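Cell wall binding protein cwp8 (Peptoclostridium difficile, PDB 5J6Q) probably sits in the S-layer of the bacterial surface, anchored non-covalently to the cell wall by its three CWB2 modules. Local coordinates at residues Ile122-Thr125 with Asn126-Glu129; Arg305-Asp308 with Gly309-Glu312; Gly360-Leu363 with Ser364-Lys367; Ser472-Lys475 with Glu476-Asp479. All blocks are in the same frame, centred on the assembly; numbering follows the deposited sequence.

Contact 1 (Ile122-Thr125 with Asn126-Glu129); sequences IKST and NTVE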
loop_
_atom_site.group_PDB
_atom_site.type_symbol
_atom_site.label_atom_id
_atom_site.label_comp_id
_atom_site.label_asym_id
_atom_site.label_seq_id
_atom_site.Cartn_x
_atom_site.Cartn_y
_atom_site.Cartn_z
ATOM N N ILE A 122 -26.808 11.313 -64.630
ATOM C CA ILE A 122 -25.528 11.959 -64.382
ATOM C C ILE A 122 -25.132 12.633 -65.709
ATOM O O ILE A 122 -25.211 11.992 -66.743
ATOM C CB ILE A 122 -24.513 10.904 -63.916
ATOM C CG1 ILE A 122 -25.110 10.166 -62.700
ATOM C CG2 ILE A 122 -23.141 11.559 -63.591
ATOM C CD1 ILE A 122 -24.105 9.332 -61.923
ATOM N N LYS A 123 -24.710 13.888 -65.659
ATOM C CA LYS A 123 -24.385 14.672 -66.821
ATOM C C LYS A 123 -22.906 15.008 -66.893
ATOM O O LYS A 123 -22.424 15.413 -67.924
ATOM C CB LYS A 123 -25.241 15.941 -66.782
ATOM C CG LYS A 123 -26.202 16.029 -67.956
ATOM C CD LYS A 123 -27.565 15.423 -67.648
ATOM C CE LYS A 123 -28.612 15.921 -68.621
ATOM N NZ LYS A 123 -28.693 15.076 -69.844
ATOM N N SER A 124 -22.205 14.827 -65.800
ATOM C CA SER A 124 -20.759 15.072 -65.661
ATOM C C SER A 124 -20.338 14.539 -64.282
ATOM O O SER A 124 -21.210 14.078 -63.542
ATOM C CB SER A 124 -20.429 16.566 -65.783
ATOM O OG SER A 124 -20.939 17.347 -64.701
ATOM N N THR A 125 -19.062 14.598 -63.933
ATOM C CA THR A 125 -18.584 14.130 -62.656
ATOM C C THR A 125 -19.196 14.884 -61.448
ATOM O O THR A 125 -19.125 14.332 -60.364
ATOM C CB THR A 125 -17.068 14.276 -62.564
ATOM O OG1 THR A 125 -16.746 15.636 -62.864
ATOM C CG2 THR A 125 -16.335 13.321 -63.518
ATOM N N ASN A 126 -19.773 16.103 -61.607
ATOM C CA ASN A 126 -20.315 16.733 -60.416
ATOM C C ASN A 126 -21.654 17.423 -60.630
ATOM O O ASN A 126 -21.960 18.382 -59.905
ATOM C CB ASN A 126 -19.292 17.699 -59.826
ATOM C CG ASN A 126 -18.823 18.772 -60.760
ATOM O OD1 ASN A 126 -19.301 18.901 -61.884
ATOM N ND2 ASN A 126 -17.882 19.606 -60.351
ATOM N N THR A 127 -22.452 16.932 -61.615
ATOM C CA THR A 127 -23.795 17.452 -61.904
ATOM C C THR A 127 -24.702 16.309 -62.287
ATOM O O THR A 127 -24.282 15.408 -63.007
ATOM C CB THR A 127 -23.817 18.468 -63.057
ATOM O OG1 THR A 127 -23.248 17.865 -64.234
ATOM C CG2 THR A 127 -23.043 19.730 -62.719
ATOM N N VAL A 128 -25.940 16.345 -61.811
ATOM C CA VAL A 128 -26.989 15.368 -62.083
ATOM C C VAL A 128 -28.281 16.155 -62.375
ATOM O O VAL A 128 -28.619 17.104 -61.655
ATOM C CB VAL A 128 -27.213 14.416 -60.883
ATOM C CG1 VAL A 128 -28.296 13.386 -61.213
ATOM C CG2 VAL A 128 -25.916 13.720 -60.505
ATOM N N GLU A 129 -28.980 15.769 -63.417
ATOM C CA GLU A 129 -30.209 16.408 -63.837
ATOM C C GLU A 129 -31.377 15.655 -63.251
ATOM O O GLU A 129 -31.386 14.423 -63.303
ATOM C CB GLU A 129 -30.296 16.406 -65.369
ATOM C CG GLU A 129 -31.568 17.033 -65.907
ATOM C CD GLU A 129 -31.813 16.650 -67.354
ATOM O OE1 GLU A 129 -32.063 15.459 -67.615
ATOM O OE2 GLU A 129 -31.737 17.539 -68.221
#
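This is the turn end of a beta hairpin, formed by strands 118-124 and 127-132 with Thr125 and Asn126 at the bend. Lys123 N donates to Thr127 O at 3.1 Å, and the N-H points almost straight at the oxygen (173°). Ile122 and Val128 form a non-hydrogen-bonded antiparallel pair on one face, where Ile122 CG1 comes to 4.3 Å from Val128 CG2.

The other face carries Ser124 and Thr127. Each hydroxyl lies between its own backbone N and carbonyl carbon (chi1 67° and 56°), which turns the two oxygens toward each other. Ser124 OG and Thr127 OG1 share a hydrogen bond modelled at 2.4 Å; a length this short is doubtful in detail.

Lys123 bends at chi2 and chi4 to lay its end across Glu129. Its CE rests 3.5 Å from Glu129 CD, while Lys123 NZ stays 4.1 Å from Glu129 OE1. The charges are near, but this is not a salt bridge.

Strand 118-124 is an edge of the three-stranded antiparallel sheet, and 127-132 is its middle strand. Val128 packs on Ala96, Ile99 and Val100 of helix 96-111, whereas Thr127 touches Thr141 and Asn143 of strand 140-143.

Contact 2 (Arg305-Asp308 with Gly309-Glu312); sequences RFKD and GEAE
The Phe306 ring lies between Ala311 and Arg305. Ala311 CB sits over the centre of one face, 4.0 Å from the ring centroid and 10° off the normal, a CH-pi contact. On the opposite face Arg305 CB lies 3.5 Å above the ring plane, shifted toward the rim. Phe306 CZ in turn lies over one face of the Arg305 guanidinium, offset toward its rim. That group is held at its polar end by Ala337 O, which accepts from Arg305 NH2. The ring and Ala311 both touch Pro338 as well.

Phe306 is the first residue to leave helical angles after helix 294-305. The chain then makes a type II beta turn from Lys307 to Glu310 and leads into strand 313-318. This is a helix-to-strand connection within a CWB2 module, whose core is a parallel sheet. Glu310 N closes the turn on Lys307 O at 3.1 Å. Gly309 takes the third turn position with positive phi, which favours glycine.

The Glu310 side chain folds back beside Lys307, both pointing the same way. Its CG is anti to the backbone N (chi1 -173°), and the extended chain brings the carboxylate back to the start of the turn. Glu310 OE2 receives a weak hydrogen bond from Lys307 N at 3.3 Å, nearly straight at 171°. A water donates to Glu310 OE2 at 2.7 Å and accepts from Lys307 NZ at 3.1 Å. It bridges two charged groups that do not form a direct salt bridge.

Asp308 has its polar partner outside the turn: its OD1 forms a salt bridge with Arg357 NH1.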
loop_
_atom_site.group_PDB
_atom_site.type_symbol
_atom_site.label_atom_id
_atom_site.label_comp_id
_atom_site.label_asym_id
_atom_site.label_seq_id
_atom_site.Cartn_x
_atom_site.Cartn_y
_atom_site.Cartn_z
ATOM N N ARG A 305 4.687 -8.957 19.914
ATOM C CA ARG A 305 4.867 -9.955 20.946
ATOM C C ARG A 305 3.662 -10.098 21.888
ATOM O O ARG A 305 3.394 -11.219 22.322
ATOM C CB ARG A 305 6.108 -9.602 21.803
ATOM C CG ARG A 305 7.362 -9.621 20.924
ATOM C CD ARG A 305 8.631 -9.384 21.709
ATOM N NE ARG A 305 8.765 -10.335 22.812
ATOM C CZ ARG A 305 9.286 -10.021 23.977
ATOM N NH1 ARG A 305 9.361 -10.942 24.942
ATOM N NH2 ARG A 305 9.763 -8.802 24.195
ATOM N N PHE A 306 2.952 -9.007 22.228
ATOM C CA PHE A 306 1.873 -9.178 23.207
ATOM C C PHE A 306 0.525 -8.540 22.900
ATOM O O PHE A 306 0.432 -7.382 22.500
ATOM C CB PHE A 306 2.269 -8.612 24.577
ATOM C CG PHE A 306 3.655 -8.994 25.067
ATOM C CD1 PHE A 306 4.743 -8.177 24.815
ATOM C CD2 PHE A 306 3.859 -10.171 25.757
ATOM C CE1 PHE A 306 6.003 -8.535 25.228
ATOM C CE2 PHE A 306 5.117 -10.522 26.172
ATOM C CZ PHE A 306 6.199 -9.696 25.902
ATOM N N LYS A 307 -0.519 -9.341 23.122
ATOM C CA LYS A 307 -1.891 -8.892 23.042
ATOM C C LYS A 307 -2.087 -8.027 24.302
ATOM O O LYS A 307 -1.278 -8.112 25.213
ATOM C CB LYS A 307 -2.855 -10.083 23.039
ATOM C CG LYS A 307 -2.820 -10.868 21.750
ATOM C CD LYS A 307 -3.777 -12.088 21.851
ATOM C CE LYS A 307 -3.666 -13.045 20.671
ATOM N NZ LYS A 307 -2.787 -14.217 20.975
ATOM N N ASP A 308 -3.110 -7.168 24.352
ATOM C CA ASP A 308 -3.330 -6.289 25.544
ATOM C C ASP A 308 -3.261 -7.034 26.823
ATOM O O ASP A 308 -3.810 -8.123 26.900
ATOM C CB ASP A 308 -4.714 -5.556 25.515
ATOM C CG ASP A 308 -4.843 -4.725 24.272
ATOM O OD1 ASP A 308 -3.794 -4.293 23.738
ATOM O OD2 ASP A 308 -5.986 -4.520 23.808
ATOM N N GLY A 309 -2.553 -6.468 27.813
ATOM C CA GLY A 309 -2.427 -7.093 29.118
ATOM C C GLY A 309 -1.763 -8.453 29.225
ATOM O O GLY A 309 -1.793 -9.098 30.280
ATOM N N GLU A 310 -1.123 -8.904 28.169
ATOM C CA GLU A 310 -0.508 -10.234 28.182
ATOM C C GLU A 310 0.970 -10.217 28.637
ATOM O O GLU A 310 1.553 -11.272 28.834
ATOM C CB GLU A 310 -0.688 -10.800 26.772
ATOM C CG GLU A 310 -0.277 -12.242 26.574
ATOM C CD GLU A 310 -0.673 -12.688 25.191
ATOM O OE1 GLU A 310 -1.793 -13.264 25.050
ATOM O OE2 GLU A 310 0.122 -12.421 24.240
ATOM N N ALA A 311 1.605 -9.034 28.828
ATOM C CA ALA A 311 2.997 -9.067 29.307
ATOM C C ALA A 311 3.049 -9.247 30.866
ATOM O O ALA A 311 2.280 -8.593 31.605
ATOM C CB ALA A 311 3.737 -7.763 28.925
ATOM N N GLU A 312 4.028 -10.038 31.343
ATOM C CA GLU A 312 4.144 -10.268 32.739
ATOM C C GLU A 312 5.054 -9.295 33.360
ATOM O O GLU A 312 5.093 -9.170 34.592
ATOM C CB GLU A 312 4.576 -11.714 32.953
ATOM C CG GLU A 312 3.439 -12.618 32.478
ATOM C CD GLU A 312 3.860 -14.035 32.229
ATOM O OE1 GLU A 312 3.043 -14.794 31.663
ATOM O OE2 GLU A 312 4.996 -14.395 32.598
HETATM O O HOH W 1 0.044 -13.134 21.595
#

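Contact 3 (Gly360-Leu363 with Ser364-Lys367); sequences GSNL and SSKK
Lys366 NZ donates to Asn362 OD1 at 3.0 Å. The ammonium stands 46° out of the amide plane, so it approaches the oxygen from above rather than along a lone pair. A water accepts from Lys366 NZ at 2.8 Å and from Asn362 ND2 at 2.9 Å, linking the ammonium to the other end of the amide. The lysine chain is extended beyond CG.

Asn362 O is gripped twice by Ser365. Ser365 OG donates to Asn362 O at 2.8 Å in the carbonyl plane, and Ser365 N donates to the same Asn362 O at 3.0 Å from above that plane. The serine hydroxyl lies between its backbone N and carbonyl carbon (chi1 38°), which turns it back onto this oxygen. Lys366 N donates to Leu363 O at 2.7 Å.

These bonds tighten a short 3-10 turn in the loop between helix 349-359 and strand 367-371 of a CWB2 module. Leu359 O at the helix end and Ala311 O also accept from Lys366 NZ. Four acceptors thus surround the ammonium of this buried lysine, one more than its three N-H groups, so at least one bond must be shared or alternate. Carbonyl dipoles probably stabilise its charge.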
loop_
_atom_site.group_PDB
_atom_site.type_symbol
_atom_site.label_atom_id
_atom_site.label_comp_id
_atom_site.label_asym_id
_atom_site.label_seq_id
_atom_site.Cartn_x
_atom_site.Cartn_y
_atom_site.Cartn_z
ATOM N N GLY A 360 -1.747 -4.185 31.455
ATOM C CA GLY A 360 -3.180 -4.336 31.642
ATOM C C GLY A 360 -3.673 -4.037 33.050
ATOM O O GLY A 360 -3.055 -3.287 33.776
ATOM N N SER A 361 -4.785 -4.700 33.464
ATOM C CA SER A 361 -5.432 -4.380 34.749
ATOM C C SER A 361 -4.715 -4.986 35.920
ATOM O O SER A 361 -4.731 -4.395 36.982
ATOM C CB SER A 361 -6.903 -4.820 34.758
ATOM O OG SER A 361 -7.123 -6.161 34.338
ATOM N N ASN A 362 -4.084 -6.143 35.751
ATOM C CA ASN A 362 -3.405 -6.777 36.854
ATOM C C ASN A 362 -1.958 -6.306 36.979
ATOM O O ASN A 362 -1.122 -7.059 37.437
ATOM C CB ASN A 362 -3.488 -8.319 36.745
ATOM C CG ASN A 362 -2.967 -8.952 35.455
ATOM O OD1 ASN A 362 -2.931 -8.305 34.388
ATOM N ND2 ASN A 362 -2.602 -10.251 35.457
ATOM N N LEU A 363 -1.649 -5.055 36.624
ATOM C CA LEU A 363 -0.259 -4.570 36.696
ATOM C C LEU A 363 0.257 -4.720 38.140
ATOM O O LEU A 363 1.463 -4.899 38.375
ATOM C CB LEU A 363 -0.158 -3.093 36.222
ATOM C CG LEU A 363 -1.104 -2.096 36.946
ATOM C CD1 LEU A 363 -0.415 -1.473 38.125
ATOM C CD2 LEU A 363 -1.487 -0.978 36.021
ATOM N N SER A 364 -0.681 -4.712 39.115
ATOM C CA SER A 364 -0.337 -4.828 40.549
ATOM C C SER A 364 0.479 -6.098 40.842
ATOM O O SER A 364 1.250 -6.101 41.787
ATOM C CB SER A 364 -1.605 -4.800 41.425
ATOM O OG SER A 364 -2.410 -5.954 41.220
ATOM N N SER A 365 0.337 -7.159 40.062
ATOM C CA SER A 365 1.174 -8.336 40.306
ATOM C C SER A 365 2.418 -8.384 39.355
ATOM O O SER A 365 3.095 -9.413 39.310
ATOM C CB SER A 365 0.348 -9.583 40.072
ATOM O OG SER A 365 -0.497 -9.354 38.956
ATOM N N LYS A 366 2.709 -7.295 38.587
ATOM C CA LYS A 366 3.840 -7.343 37.681
ATOM C C LYS A 366 4.906 -6.377 38.048
ATOM O O LYS A 366 4.709 -5.424 38.817
ATOM C CB LYS A 366 3.353 -7.094 36.258
ATOM C CG LYS A 366 2.361 -8.176 35.852
ATOM C CD LYS A 366 1.446 -7.730 34.771
ATOM C CE LYS A 366 0.627 -8.947 34.293
ATOM N NZ LYS A 366 -0.234 -8.571 33.164
ATOM N N LYS A 367 6.066 -6.635 37.490
ATOM C CA LYS A 367 7.250 -5.848 37.714
ATOM C C LYS A 367 7.835 -5.129 36.453
ATOM O O LYS A 367 7.659 -5.562 35.338
ATOM C CB LYS A 367 8.310 -6.790 38.252
ATOM C CG LYS A 367 8.133 -7.046 39.735
ATOM C CD LYS A 367 8.043 -8.526 40.009
ATOM C CE LYS A 367 9.380 -9.063 40.441
ATOM N NZ LYS A 367 9.397 -10.545 40.380
HETATM O O HOH W 2 -1.239 -11.146 33.086
#

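Contact 4 (Ser472-Lys475 with Glu476-Asp479); sequences SVSK and EVED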
loop_
_atom_site.group_PDB
_atom_site.type_symbol
_atom_site.label_atom_id
_atom_site.label_comp_id
_atom_site.label_asym_id
_atom_site.label_seq_id
_atom_site.Cartn_x
_atom_site.Cartn_y
_atom_site.Cartn_z
ATOM N N SER A 472 38.416 -8.687 21.457
ATOM C CA SER A 472 37.191 -8.355 22.210
ATOM C C SER A 472 37.169 -9.228 23.406
ATOM O O SER A 472 36.860 -8.789 24.504
ATOM C CB SER A 472 35.931 -8.594 21.356
ATOM O OG SER A 472 35.859 -7.597 20.357
ATOM N N VAL A 473 37.433 -10.500 23.175
ATOM C CA VAL A 473 37.536 -11.441 24.251
ATOM C C VAL A 473 38.933 -11.985 24.119
ATOM O O VAL A 473 39.241 -12.797 23.225
ATOM C CB VAL A 473 36.460 -12.543 24.145
ATOM C CG1 VAL A 473 36.701 -13.629 25.181
ATOM C CG2 VAL A 473 35.085 -11.927 24.347
ATOM N N SER A 474 39.789 -11.518 24.989
ATOM C CA SER A 474 41.197 -11.934 24.998
ATOM C C SER A 474 41.351 -13.447 25.076
ATOM O O SER A 474 40.494 -14.150 25.621
ATOM C CB SER A 474 41.927 -11.290 26.174
ATOM O OG SER A 474 41.725 -12.039 27.363
ATOM N N LYS A 475 42.461 -13.941 24.516
ATOM C CA LYS A 475 42.801 -15.362 24.480
ATOM C C LYS A 475 43.101 -15.846 25.894
ATOM O O LYS A 475 43.114 -17.037 26.147
ATOM C CB LYS A 475 44.001 -15.574 23.535
ATOM C CG LYS A 475 44.546 -16.994 23.477
ATOM C CD LYS A 475 45.815 -17.005 22.629
ATOM C CE LYS A 475 46.366 -18.390 22.394
ATOM N NZ LYS A 475 47.514 -18.346 21.437
ATOM N N GLU A 476 43.329 -14.912 26.811
ATOM C CA GLU A 476 43.577 -15.228 28.220
ATOM C C GLU A 476 42.241 -15.603 28.890
ATOM O O GLU A 476 42.164 -16.590 29.632
ATOM C CB GLU A 476 44.214 -14.027 28.944
ATOM C CG GLU A 476 44.644 -12.913 28.004
ATOM C CD GLU A 476 46.070 -12.468 28.244
ATOM O OE1 GLU A 476 46.966 -13.338 28.244
ATOM O OE2 GLU A 476 46.290 -11.253 28.431
ATOM N N VAL A 477 41.188 -14.806 28.630
ATOM C CA VAL A 477 39.847 -15.065 29.160
ATOM C C VAL A 477 39.408 -16.420 28.645
ATOM O O VAL A 477 38.799 -17.215 29.352
ATOM C CB VAL A 477 38.884 -13.940 28.700
ATOM C CG1 VAL A 477 37.441 -14.291 29.047
ATOM C CG2 VAL A 477 39.274 -12.623 29.359
ATOM N N GLU A 478 39.743 -16.683 27.390
ATOM C CA GLU A 478 39.447 -17.951 26.749
ATOM C C GLU A 478 40.056 -19.121 27.519
ATOM O O GLU A 478 39.373 -20.104 27.797
ATOM C CB GLU A 478 40.017 -17.945 25.344
ATOM C CG GLU A 478 39.523 -19.114 24.531
ATOM C CD GLU A 478 40.232 -19.209 23.220
ATOM O OE1 GLU A 478 40.826 -18.176 22.799
ATOM O OE2 GLU A 478 40.187 -20.307 22.609
ATOM N N ASP A 479 41.347 -19.012 27.865
ATOM C CA ASP A 479 42.020 -20.072 28.603
ATOM C C ASP A 479 41.308 -20.355 29.925
ATOM O O ASP A 479 41.117 -21.520 30.264
ATOM C CB ASP A 479 43.478 -19.685 28.847
ATOM C CG ASP A 479 44.296 -19.711 27.572
ATOM O OD1 ASP A 479 43.999 -20.549 26.688
ATOM O OD2 ASP A 479 45.225 -18.903 27.455
#
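The Ser474 side chain caps the start of helix 475-484, its hydroxyl oxygen taking two backbone N-H groups. Val477 N donates to Ser474 OG at 3.1 Å and 163°. The bond from Glu476 N to Ser474 OG is weak, at 3.3 Å and 127°. Ser474 OG lies between its own backbone N and carbonyl carbon (chi1 83°), which brings it over the first turn. The same hydroxyl also bonds to Asn449 O. Helical bonds follow, from Glu478 N to Ser474 O and from Asp479 N to Lys475 O.

Val473 CG1 meets Val477 CG1 at 4.0 Å, the side chains crossing at about a right angle. Val473 also packs on Ile466 of strand 463-467, so the valines join the helix start to the sheet of this CWB2 module.

Among the charged groups, Lys475 NZ is 6.8 Å from Glu478 OE1, too far for a salt bridge. Glu478 OE1 instead forms one with Arg492 NH1, which also donates to Val473 O. Glu476, Glu478 and Asp479 fall in the first turns, where negative charge probably suits the helix dipole. Asp479 OD2, however, stands 3.1 Å from Lys475 O, two acceptors with no bond between them, a placement probably unfavourable locally.

How the contacts relate
Contacts 2 and 3 belong to one CWB2 module and touch. Their centres are 11 Å apart, and the two loops meet where Lys366 NZ of contact 3 lies 3.0 Å from Ala311 O of contact 2. Each is a helix-to-strand loop, leading into the neighbouring parallel strands 313-318 and 367-371. Contact 4 starts a helix in the next CWB2 range, with its centre about 40 Å from contact 2 and 43 Å from contact 3. Contact 1 lies in Cwp8 domain 2, on the far side of the chain's centre. Its centre is 96 to 114 Å from the others, which reflects the elongated shape of the protein.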